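Local coordinates for protein aquaporin aqpM (Methanothermobacter marburgensis str. Marburg, PDB 2F2B) that forms a membrane channel that lets water pass in either direction under osmotic drive and also gives a transient rise in initial glycerol flux, at residues Lys6-Glu11 with Val101-Ala106; Leu148-Gly153 with Ser223-Gly228; Ser69-Gly74 with Ala175-Gly180; Ile58-Gly63 with Thr182-Ile187. One frame throughout, in Å; residues are numbered along the deposited sequence.

Interaction 1 of 4, residues Lys6-Glu11 with Val101-Ala106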
loop_
_atom_site.group_PDB
_atom_site.type_symbol
_atom_site.label_atom_id
_atom_site.label_comp_id
_atom_site.label_asym_id
_atom_site.label_seq_id
_atom_site.Cartn_x
_atom_site.Cartn_y
_atom_site.Cartn_z
ATOM N N LYS A 6 10.145 -5.060 -31.976
ATOM C CA LYS A 6 9.428 -5.638 -30.845
ATOM C C LYS A 6 9.599 -4.798 -29.582
ATOM O O LYS A 6 8.680 -4.700 -28.764
ATOM C CB LYS A 6 9.900 -7.071 -30.605
ATOM C CG LYS A 6 9.398 -8.038 -31.672
ATOM C CD LYS A 6 9.931 -9.442 -31.464
ATOM C CE LYS A 6 9.304 -10.407 -32.463
ATOM N NZ LYS A 6 9.856 -11.781 -32.322
ATOM N N ARG A 7 10.770 -4.191 -29.422
ATOM C CA ARG A 7 11.016 -3.356 -28.254
ATOM C C ARG A 7 10.172 -2.086 -28.312
ATOM O O ARG A 7 9.706 -1.600 -27.281
ATOM C CB ARG A 7 12.508 -3.031 -28.138
ATOM C CG ARG A 7 13.313 -4.217 -27.616
ATOM C CD ARG A 7 14.749 -3.857 -27.299
ATOM N NE ARG A 7 15.561 -3.684 -28.501
ATOM C CZ ARG A 7 16.208 -2.567 -28.807
ATOM N NH1 ARG A 7 16.135 -1.516 -28.001
ATOM N NH2 ARG A 7 16.945 -2.505 -29.911
ATOM N N CYS A 8 9.961 -1.554 -29.512
ATOM C CA CYS A 8 9.133 -0.362 -29.659
ATOM C C CYS A 8 7.672 -0.728 -29.402
ATOM O O CYS A 8 6.917 0.062 -28.834
ATOM C CB CYS A 8 9.296 0.246 -31.055
ATOM S SG CYS A 8 10.813 1.215 -31.244
ATOM N N ILE A 9 7.270 -1.923 -29.821
ATOM C CA ILE A 9 5.902 -2.367 -29.578
ATOM C C ILE A 9 5.715 -2.476 -28.060
ATOM O O ILE A 9 4.675 -2.092 -27.522
ATOM C CB ILE A 9 5.622 -3.737 -30.239
ATOM C CG1 ILE A 9 5.618 -3.588 -31.762
ATOM C CG2 ILE A 9 4.279 -4.287 -29.760
ATOM C CD1 ILE A 9 5.516 -4.915 -32.508
ATOM N N ALA A 10 6.737 -2.981 -27.373
ATOM C CA ALA A 10 6.681 -3.117 -25.920
ATOM C C ALA A 10 6.571 -1.742 -25.256
ATOM O O ALA A 10 5.805 -1.570 -24.312
ATOM C CB ALA A 10 7.919 -3.848 -25.409
ATOM N N GLU A 11 7.337 -0.768 -25.741
ATOM C CA GLU A 11 7.278 0.580 -25.174
ATOM C C GLU A 11 5.889 1.189 -25.398
ATOM O O GLU A 11 5.376 1.918 -24.549
ATOM C CB GLU A 11 8.358 1.475 -25.800
ATOM C CG GLU A 11 9.777 1.161 -25.332
ATOM C CD GLU A 11 9.987 1.444 -23.850
ATOM O OE1 GLU A 11 9.658 2.562 -23.409
ATOM O OE2 GLU A 11 10.488 0.554 -23.129
ATOM N N VAL A 101 14.884 8.403 -30.424
ATOM C CA VAL A 101 13.688 8.851 -31.129
ATOM C C VAL A 101 12.675 7.720 -31.337
ATOM O O VAL A 101 11.475 7.918 -31.147
ATOM C CB VAL A 101 14.045 9.504 -32.484
ATOM C CG1 VAL A 101 12.777 9.852 -33.249
ATOM C CG2 VAL A 101 14.865 10.767 -32.239
ATOM N N PRO A 102 13.139 6.525 -31.741
ATOM C CA PRO A 102 12.205 5.412 -31.941
ATOM C C PRO A 102 11.414 5.114 -30.662
ATOM O O PRO A 102 10.198 4.931 -30.703
ATOM C CB PRO A 102 13.125 4.262 -32.332
ATOM C CG PRO A 102 14.191 4.961 -33.120
ATOM C CD PRO A 102 14.472 6.193 -32.280
ATOM N N TYR A 103 12.109 5.070 -29.528
ATOM C CA TYR A 103 11.440 4.805 -28.253
ATOM C C TYR A 103 10.449 5.907 -27.889
ATOM O O TYR A 103 9.322 5.622 -27.484
ATOM C CB TYR A 103 12.457 4.661 -27.117
ATOM C CG TYR A 103 12.864 3.238 -26.807
ATOM C CD1 TYR A 103 13.087 2.836 -25.490
ATOM C CD2 TYR A 103 13.053 2.300 -27.824
ATOM C CE1 TYR A 103 13.490 1.539 -25.190
ATOM C CE2 TYR A 103 13.456 1.000 -27.535
ATOM C CZ TYR A 103 13.675 0.626 -26.216
ATOM O OH TYR A 103 14.089 -0.649 -25.921
ATOM N N ILE A 104 10.862 7.164 -28.033
ATOM C CA ILE A 104 9.982 8.277 -27.690
ATOM C C ILE A 104 8.720 8.295 -28.547
ATOM O O ILE A 104 7.626 8.553 -28.043
ATOM C CB ILE A 104 10.725 9.634 -27.797
ATOM C CG1 ILE A 104 11.830 9.693 -26.736
ATOM C CG2 ILE A 104 9.746 10.794 -27.610
ATOM C CD1 ILE A 104 12.589 11.012 -26.689
ATOM N N ILE A 105 8.858 8.018 -29.840
ATOM C CA ILE A 105 7.686 8.001 -30.708
ATOM C C ILE A 105 6.724 6.907 -30.252
ATOM O O ILE A 105 5.515 7.126 -30.177
ATOM C CB ILE A 105 8.079 7.767 -32.187
ATOM C CG1 ILE A 105 8.807 9.004 -32.721
ATOM C CG2 ILE A 105 6.835 7.475 -33.025
ATOM C CD1 ILE A 105 9.279 8.873 -34.160
ATOM N N ALA A 106 7.265 5.734 -29.934
ATOM C CA ALA A 106 6.442 4.619 -29.478
ATOM C C ALA A 106 5.715 4.988 -28.188
ATOM O O ALA A 106 4.552 4.635 -28.002
ATOM C CB ALA A 106 7.309 3.378 -29.252
#
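The Tyr103 ring carries Glu11 on one of its faces: the CG methylene stands over that face, displaced toward the rim, 3.8 Å from the centroid, as a CH-pi contact, and the carboxylate beyond it is stacked within 8° of parallel to the ring. A bend at chi2 (-65°) folds the acid back over the tyrosine. His80 meets the ring edge-to-face and the Phe95 ring meets it at an incline, while Cys8 SG approaches obliquely, 4.2 Å from Tyr103 CD2. At the edge of the Arg7 guanidinium, slightly out of its plane, sits the Tyr103 hydroxyl; Arg7 NH1 donates to Tyr103 OH over 3.0 Å at 147°. A tyrosine suits the place because its ring face receives the Glu11 methylene while its hydroxyl accepts from Arg7 and also bonds to Ser77 O. Arg7 also has a salt bridge to Glu99.

These are the cytoplasmic ends of helices 4-33 and 100-122 of the aquaporin fold, and Glu11 reaches past them to the loop that leads into the first NPA motif (Asn82 to Ala84). Its OE2 takes Ser77 OG and His80 N, its OE1 Ile81 N and Gln107 NE2; with four donors the buried carboxylate probably remains ionised.

Where the backbones come nearest, small side chains are needed: Ala106 CB sits 3.4 Å from Cys8 O, and Cys8 SG lies 4.0 Å from Pro102 CB.

Interaction 2 of 4, residues Leu148-Gly153 with Ser223-Gly228; sequences LAEVVG and SIYVIG
Glu150 lays its carboxylate across the edge of the Tyr225 ring, with OE1 in the ring plane 3.4 Å from Tyr225 CE1 and the two planes 71° apart. The oxygen thus meets the electron-poor C-H rim of the aromatic. One face of that ring is covered by its own neighbour, Ile224, whose CG2 lies over the centre and also reaches Glu150 CG at 4.1 Å. With its CG anti to the carbonyl carbon and the chain turned at chi2 (-68°), Glu150 reaches the ring. Its oxygens are then held by the polypeptide ahead of the second NPA motif (Asn199 to Ala201): OE2 accepts from Leu198 N, OE1 from Ser197 N and Ser194 OG. In this way a buried glutamate on helix 143-166 of the aquaporin bundle grips the pore-forming loop, and Tyr225 OH joins in by bonding to Ser194 O.

Further along, the backbones themselves come together. Gly228, with no side chain to hold them off, brings its CA to 4.7 Å from Val151 CA and 4.0 Å from Glu150 CB. Its carbonyl oxygen receives a CA-H...O contact from Val151 CA at 3.6 Å, angle 145°, and Val151 CG2 packs 3.5 Å from Gly228 O.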
loop_
_atom_site.group_PDB
_atom_site.type_symbol
_atom_site.label_atom_id
_atom_site.label_comp_id
_atom_site.label_asym_id
_atom_site.label_seq_id
_atom_site.Cartn_x
_atom_site.Cartn_y
_atom_site.Cartn_z
ATOM N N LEU A 148 9.308 23.595 -11.253
ATOM C CA LEU A 148 10.195 23.165 -10.177
ATOM C C LEU A 148 9.730 21.830 -9.600
ATOM O O LEU A 148 10.545 20.963 -9.296
ATOM C CB LEU A 148 10.252 24.231 -9.072
ATOM C CG LEU A 148 11.164 23.943 -7.870
ATOM C CD1 LEU A 148 12.593 23.712 -8.334
ATOM C CD2 LEU A 148 11.101 25.115 -6.893
ATOM N N ALA A 149 8.417 21.663 -9.458
ATOM C CA ALA A 149 7.863 20.418 -8.927
ATOM C C ALA A 149 8.216 19.237 -9.830
ATOM O O ALA A 149 8.622 18.174 -9.349
ATOM C CB ALA A 149 6.344 20.537 -8.788
ATOM N N GLU A 150 8.069 19.422 -11.138
ATOM C CA GLU A 150 8.382 18.356 -12.086
ATOM C C GLU A 150 9.874 18.016 -12.077
ATOM O O GLU A 150 10.252 16.855 -12.227
ATOM C CB GLU A 150 7.920 18.746 -13.493
ATOM C CG GLU A 150 6.395 18.801 -13.630
ATOM C CD GLU A 150 5.735 17.426 -13.526
ATOM O OE1 GLU A 150 4.591 17.340 -13.017
ATOM O OE2 GLU A 150 6.352 16.432 -13.966
ATOM N N VAL A 151 10.728 19.019 -11.898
ATOM C CA VAL A 151 12.163 18.755 -11.846
ATOM C C VAL A 151 12.513 17.908 -10.621
ATOM O O VAL A 151 13.207 16.895 -10.737
ATOM C CB VAL A 151 12.991 20.066 -11.787
ATOM C CG1 VAL A 151 14.467 19.740 -11.524
ATOM C CG2 VAL A 151 12.862 20.821 -13.098
ATOM N N VAL A 152 12.037 18.320 -9.447
ATOM C CA VAL A 152 12.335 17.588 -8.214
ATOM C C VAL A 152 11.731 16.185 -8.245
ATOM O O VAL A 152 12.386 15.205 -7.883
ATOM C CB VAL A 152 11.814 18.351 -6.970
ATOM C CG1 VAL A 152 12.164 17.578 -5.693
ATOM C CG2 VAL A 152 12.436 19.747 -6.922
ATOM N N GLY A 153 10.482 16.089 -8.685
ATOM C CA GLY A 153 9.832 14.793 -8.760
ATOM C C GLY A 153 10.531 13.835 -9.711
ATOM O O GLY A 153 10.762 12.675 -9.375
ATOM N N SER A 223 5.150 22.686 -22.148
ATOM C CA SER A 223 6.590 22.864 -21.952
ATOM C C SER A 223 7.015 22.505 -20.524
ATOM O O SER A 223 8.137 22.052 -20.296
ATOM C CB SER A 223 7.011 24.303 -22.285
ATOM O OG SER A 223 6.310 25.245 -21.497
ATOM N N ILE A 224 6.118 22.709 -19.566
ATOM C CA ILE A 224 6.404 22.383 -18.170
ATOM C C ILE A 224 6.717 20.895 -18.044
ATOM O O ILE A 224 7.670 20.494 -17.373
ATOM C CB ILE A 224 5.182 22.671 -17.267
ATOM C CG1 ILE A 224 4.946 24.177 -17.167
ATOM C CG2 ILE A 224 5.382 22.045 -15.884
ATOM C CD1 ILE A 224 3.649 24.536 -16.476
ATOM N N TYR A 225 5.899 20.090 -18.713
ATOM C CA TYR A 225 5.999 18.637 -18.666
ATOM C C TYR A 225 6.985 18.004 -19.635
ATOM O O TYR A 225 7.084 16.779 -19.730
ATOM C CB TYR A 225 4.591 18.069 -18.834
ATOM C CG TYR A 225 3.659 18.666 -17.807
ATOM C CD1 TYR A 225 3.760 18.309 -16.462
ATOM C CD2 TYR A 225 2.751 19.674 -18.155
ATOM C CE1 TYR A 225 2.992 18.940 -15.488
ATOM C CE2 TYR A 225 1.978 20.314 -17.186
ATOM C CZ TYR A 225 2.106 19.942 -15.854
ATOM O OH TYR A 225 1.368 20.577 -14.885
ATOM N N VAL A 226 7.713 18.847 -20.359
ATOM C CA VAL A 226 8.735 18.374 -21.277
ATOM C C VAL A 226 10.067 18.768 -20.650
ATOM O O VAL A 226 10.909 17.919 -20.365
ATOM C CB VAL A 226 8.619 19.037 -22.670
ATOM C CG1 VAL A 226 9.781 18.596 -23.550
ATOM C CG2 VAL A 226 7.299 18.650 -23.320
ATOM N N ILE A 227 10.234 20.065 -20.406
ATOM C CA ILE A 227 11.466 20.581 -19.822
ATOM C C ILE A 227 11.688 20.101 -18.387
ATOM O O ILE A 227 12.779 19.653 -18.043
ATOM C CB ILE A 227 11.477 22.127 -19.836
ATOM C CG1 ILE A 227 11.281 22.639 -21.267
ATOM C CG2 ILE A 227 12.801 22.644 -19.287
ATOM C CD1 ILE A 227 11.161 24.151 -21.372
ATOM N N GLY A 228 10.654 20.200 -17.557
ATOM C CA GLY A 228 10.777 19.782 -16.169
ATOM C C GLY A 228 11.291 18.363 -15.995
ATOM O O GLY A 228 12.326 18.142 -15.352
#

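Interaction 3 of 4, residues Ser69-Gly74 with Ala175-Gly180; sequences SIYALG and AGIIIG
Ile70 is the first residue of 69-74 to reach across, and it does so with two branches. Its CG2 methyl rests 3.5 Å from Gly176 CA, where the absence of a side chain lets a branched residue sit directly against the backbone. Its other branch, with CG1 anti to the carbonyl carbon, carries CD1 to Ile179, which it meets at about a right angle, 3.9 Å from Ile179 CB. The same isoleucine also touches Cys79 in the loop ahead of the first NPA motif.

Tyr71 follows. Its ring slides past the bare Gly176, with Tyr71 CE2 3.5 Å from Gly176 CA, and so brings the phenol to the start of helix 175-194. There Ile177 N donates to Tyr71 OH over 3.1 Å at 154°. Amides in the first turn of a helix often lack a backbone acceptor, and the hydroxyl serves this one; it also bonds to Gly173 O, the carbonyl four residues before Ile177. A tyrosine can both accept and donate here, tying the helix start together from outside.

Helices 52-73 and 175-194 run nearly antiparallel at this point (151°, axes 8.7 Å apart), a pairing between membrane helices of the aquaporin bundle. Both also face the tetramer: Tyr71 packs on Ile164 of the second subunit, and Ile177 on Leu181 of that subunit.

Ile177 also packs its side chain against the phenol oxygen. With its CG1 anti to the backbone N (-171°), the CG2 methyl is turned to the tyrosine, and Ile177 CG2 lies 3.5 Å from Tyr71 OH.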
loop_
_atom_site.group_PDB
_atom_site.type_symbol
_atom_site.label_atom_id
_atom_site.label_comp_id
_atom_site.label_asym_id
_atom_site.label_seq_id
_atom_site.Cartn_x
_atom_site.Cartn_y
_atom_site.Cartn_z
ATOM N N SER A 69 4.059 -3.399 -15.564
ATOM C CA SER A 69 4.673 -3.202 -16.877
ATOM C C SER A 69 6.163 -3.541 -16.892
ATOM O O SER A 69 6.654 -4.163 -17.834
ATOM C CB SER A 69 4.465 -1.758 -17.346
ATOM O OG SER A 69 3.091 -1.501 -17.608
ATOM N N ILE A 70 6.881 -3.128 -15.854
ATOM C CA ILE A 70 8.309 -3.408 -15.780
ATOM C C ILE A 70 8.585 -4.910 -15.657
ATOM O O ILE A 70 9.516 -5.430 -16.280
ATOM C CB ILE A 70 8.960 -2.640 -14.604
ATOM C CG1 ILE A 70 8.916 -1.133 -14.899
ATOM C CG2 ILE A 70 10.403 -3.107 -14.399
ATOM C CD1 ILE A 70 9.408 -0.255 -13.755
ATOM N N TYR A 71 7.783 -5.619 -14.869
ATOM C CA TYR A 71 7.994 -7.058 -14.733
ATOM C C TYR A 71 7.611 -7.787 -16.015
ATOM O O TYR A 71 8.201 -8.812 -16.357
ATOM C CB TYR A 71 7.204 -7.603 -13.537
ATOM C CG TYR A 71 7.850 -7.244 -12.216
ATOM C CD1 TYR A 71 9.074 -7.805 -11.840
ATOM C CD2 TYR A 71 7.279 -6.291 -11.373
ATOM C CE1 TYR A 71 9.715 -7.421 -10.658
ATOM C CE2 TYR A 71 7.909 -5.896 -10.201
ATOM C CZ TYR A 71 9.126 -6.459 -9.847
ATOM O OH TYR A 71 9.769 -6.039 -8.706
ATOM N N ALA A 72 6.647 -7.244 -16.745
ATOM C CA ALA A 72 6.210 -7.872 -17.989
ATOM C C ALA A 72 7.072 -7.506 -19.195
ATOM O O ALA A 72 7.337 -8.352 -20.051
ATOM C CB ALA A 72 4.751 -7.496 -18.276
ATOM N N LEU A 73 7.523 -6.258 -19.246
ATOM C CA LEU A 73 8.285 -5.775 -20.396
ATOM C C LEU A 73 9.728 -5.369 -20.150
ATOM O O LEU A 73 10.457 -5.081 -21.105
ATOM C CB LEU A 73 7.531 -4.592 -21.015
ATOM C CG LEU A 73 6.032 -4.805 -21.208
ATOM C CD1 LEU A 73 5.367 -3.478 -21.531
ATOM C CD2 LEU A 73 5.773 -5.828 -22.313
ATOM N N GLY A 74 10.147 -5.334 -18.889
ATOM C CA GLY A 74 11.510 -4.939 -18.586
ATOM C C GLY A 74 12.580 -5.733 -19.320
ATOM O O GLY A 74 13.553 -5.156 -19.815
ATOM N N ALA A 175 13.605 -3.904 -8.985
ATOM C CA ALA A 175 13.387 -2.721 -9.821
ATOM C C ALA A 175 11.935 -2.335 -10.101
ATOM O O ALA A 175 11.529 -1.198 -9.855
ATOM C CB ALA A 175 14.146 -2.865 -11.135
ATOM N N GLY A 176 11.150 -3.275 -10.611
ATOM C CA GLY A 176 9.767 -2.964 -10.936
ATOM C C GLY A 176 8.935 -2.405 -9.796
ATOM O O GLY A 176 8.322 -1.341 -9.928
ATOM N N ILE A 177 8.914 -3.107 -8.669
ATOM C CA ILE A 177 8.097 -2.653 -7.554
ATOM C C ILE A 177 8.607 -1.360 -6.922
ATOM O O ILE A 177 7.813 -0.488 -6.575
ATOM C CB ILE A 177 7.934 -3.771 -6.474
ATOM C CG1 ILE A 177 6.891 -3.335 -5.436
ATOM C CG2 ILE A 177 9.265 -4.077 -5.801
ATOM C CD1 ILE A 177 5.524 -3.042 -6.034
ATOM N N ILE A 178 9.923 -1.207 -6.803
ATOM C CA ILE A 178 10.452 0.011 -6.200
ATOM C C ILE A 178 10.192 1.235 -7.079
ATOM O O ILE A 178 9.816 2.295 -6.578
ATOM C CB ILE A 178 11.966 -0.131 -5.910
ATOM C CG1 ILE A 178 12.178 -1.269 -4.901
ATOM C CG2 ILE A 178 12.537 1.181 -5.385
ATOM C CD1 ILE A 178 11.257 -1.198 -3.666
ATOM N N ILE A 179 10.387 1.096 -8.387
ATOM C CA ILE A 179 10.148 2.216 -9.288
ATOM C C ILE A 179 8.669 2.612 -9.249
ATOM O O ILE A 179 8.337 3.796 -9.166
ATOM C CB ILE A 179 10.580 1.865 -10.733
ATOM C CG1 ILE A 179 12.104 1.711 -10.781
ATOM C CG2 ILE A 179 10.132 2.961 -11.702
ATOM C CD1 ILE A 179 12.643 1.186 -12.108
ATOM N N GLY A 180 7.783 1.622 -9.288
ATOM C CA GLY A 180 6.362 1.921 -9.241
ATOM C C GLY A 180 5.937 2.611 -7.952
ATOM O O GLY A 180 5.196 3.599 -7.981
#

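Interaction 4 of 4, residues Ile58-Gly63 with Thr182-Ile187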
loop_
_atom_site.group_PDB
_atom_site.type_symbol
_atom_site.label_atom_id
_atom_site.label_comp_id
_atom_site.label_asym_id
_atom_site.label_seq_id
_atom_site.Cartn_x
_atom_site.Cartn_y
_atom_site.Cartn_z
ATOM N N ILE A 58 -4.589 7.345 -6.492
ATOM C CA ILE A 58 -4.221 7.627 -7.879
ATOM C C ILE A 58 -2.748 7.263 -8.052
ATOM O O ILE A 58 -2.363 6.630 -9.038
ATOM C CB ILE A 58 -4.441 9.124 -8.230
ATOM C CG1 ILE A 58 -5.947 9.419 -8.257
ATOM C CG2 ILE A 58 -3.789 9.455 -9.578
ATOM C CD1 ILE A 58 -6.297 10.903 -8.254
ATOM N N GLY A 59 -1.927 7.652 -7.081
ATOM C CA GLY A 59 -0.510 7.334 -7.152
ATOM C C GLY A 59 -0.265 5.838 -7.294
ATOM O O GLY A 59 0.608 5.410 -8.056
ATOM N N LEU A 60 -1.037 5.035 -6.570
ATOM C CA LEU A 60 -0.874 3.585 -6.634
ATOM C C LEU A 60 -1.446 2.988 -7.917
ATOM O O LEU A 60 -0.960 1.962 -8.392
ATOM C CB LEU A 60 -1.502 2.930 -5.396
ATOM C CG LEU A 60 -0.749 3.260 -4.097
ATOM C CD1 LEU A 60 -1.569 2.834 -2.887
ATOM C CD2 LEU A 60 0.614 2.559 -4.102
ATOM N N ALA A 61 -2.482 3.608 -8.480
ATOM C CA ALA A 61 -3.028 3.099 -9.733
ATOM C C ALA A 61 -1.892 3.218 -10.757
ATOM O O ALA A 61 -1.691 2.335 -11.594
ATOM C CB ALA A 61 -4.243 3.924 -10.169
ATOM N N PHE A 62 -1.139 4.312 -10.667
ATOM C CA PHE A 62 0.005 4.534 -11.551
ATOM C C PHE A 62 1.114 3.556 -11.180
ATOM O O PHE A 62 1.635 2.836 -12.031
ATOM C CB PHE A 62 0.555 5.953 -11.377
ATOM C CG PHE A 62 -0.014 6.956 -12.331
ATOM C CD1 PHE A 62 0.479 7.059 -13.629
ATOM C CD2 PHE A 62 -1.024 7.823 -11.925
ATOM C CE1 PHE A 62 -0.029 8.018 -14.510
ATOM C CE2 PHE A 62 -1.534 8.783 -12.798
ATOM C CZ PHE A 62 -1.033 8.878 -14.090
ATOM N N GLY A 63 1.462 3.548 -9.897
ATOM C CA GLY A 63 2.539 2.707 -9.399
ATOM C C GLY A 63 2.425 1.215 -9.642
ATOM O O GLY A 63 3.406 0.576 -10.031
ATOM N N THR A 182 7.804 4.316 -5.959
ATOM C CA THR A 182 8.424 5.635 -5.885
ATOM C C THR A 182 7.532 6.641 -6.615
ATOM O O THR A 182 7.304 7.749 -6.131
ATOM C CB THR A 182 9.831 5.612 -6.503
ATOM O OG1 THR A 182 10.654 4.721 -5.743
ATOM C CG2 THR A 182 10.458 7.003 -6.471
ATOM N N VAL A 183 7.013 6.245 -7.772
ATOM C CA VAL A 183 6.123 7.121 -8.525
ATOM C C VAL A 183 4.856 7.384 -7.706
ATOM O O VAL A 183 4.381 8.518 -7.642
ATOM C CB VAL A 183 5.738 6.503 -9.897
ATOM C CG1 VAL A 183 4.605 7.308 -10.539
ATOM C CG2 VAL A 183 6.951 6.506 -10.822
ATOM N N ALA A 184 4.320 6.347 -7.068
ATOM C CA ALA A 184 3.109 6.514 -6.256
ATOM C C ALA A 184 3.343 7.567 -5.173
ATOM O O ALA A 184 2.484 8.417 -4.922
ATOM C CB ALA A 184 2.703 5.179 -5.616
ATOM N N GLY A 185 4.514 7.511 -4.543
ATOM C CA GLY A 185 4.845 8.467 -3.496
ATOM C C GLY A 185 5.004 9.887 -4.008
ATOM O O GLY A 185 4.570 10.839 -3.364
ATOM N N ILE A 186 5.634 10.036 -5.165
ATOM C CA ILE A 186 5.835 11.354 -5.757
ATOM C C ILE A 186 4.485 11.973 -6.121
ATOM O O ILE A 186 4.258 13.161 -5.882
ATOM C CB ILE A 186 6.751 11.259 -7.009
ATOM C CG1 ILE A 186 8.151 10.805 -6.577
ATOM C CG2 ILE A 186 6.839 12.624 -7.718
ATOM C CD1 ILE A 186 9.049 10.350 -7.727
ATOM N N ILE A 187 3.581 11.169 -6.673
ATOM C CA ILE A 187 2.257 11.668 -7.045
ATOM C C ILE A 187 1.465 12.073 -5.801
ATOM O O ILE A 187 0.733 13.067 -5.810
ATOM C CB ILE A 187 1.465 10.598 -7.851
ATOM C CG1 ILE A 187 2.078 10.455 -9.247
ATOM C CG2 ILE A 187 -0.019 10.981 -7.949
ATOM C CD1 ILE A 187 1.553 9.257 -10.041
#
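Backbone contacts come first, between Gly59 and Ala184, whose CA atoms are 3.8 Å apart. Gly59 O receives a strongly bent, weak CA-H...O contact from Ala184 CA at 3.3 Å (127° at the hydrogen), and the Ala184 methyl presses on the same oxygen, CB to O 3.2 Å. Such closeness depends on small residues. Gly59 and Gly63 have GxxxG spacing, which keeps this face of helix 52-73 low, and the Ala184 methyl packs against it at Gly59. The helices pack with axes 7.5 Å apart and nearly antiparallel (155°), in the buried interior of the aquaporin bundle.

Apolar side chains close both flanks of this face. On one, Leu60, although its CB points away, brings CD2 to 3.7 Å from Ala184 CB; Phe64 of the third subunit packs on both residues, so this flank borders the tetramer interface. On the other, Ile187 spreads its two branches: CG2, anti to the backbone N, sits over Gly59 CA at 3.8 Å, while CD1 reaches Phe62 CD2 at 3.5 Å, crossing the phenylalanine at about a right angle. The Phe62 ring has Ile58 CG2 in its plane at the edge, and Phe62 CB meets Val183 CG1 more loosely, at 4.4 Å.

How the interactions relate
From the N terminus, helix 4-33 opens interaction 1, and helix 52-73 then opens interaction 4 and, a few residues on, interaction 3. Helix 100-122 closes interaction 1 before either of these is completed, so it crosses both. Helix 143-166 opens interaction 2; helix 175-194 next closes interaction 3 and then 4, which therefore encloses 3, and helix 224-243 closes interaction 2, again crossing both. Interactions 1 and 2 follow one another, their centres about 23 Å apart, and are bridged by the antiparallel pair 52-73 and 175-194. Packing links the sets directly: Ala10 meets Leu73 between interactions 1 and 3, and Gly153 meets Ile186 between 2 and 4.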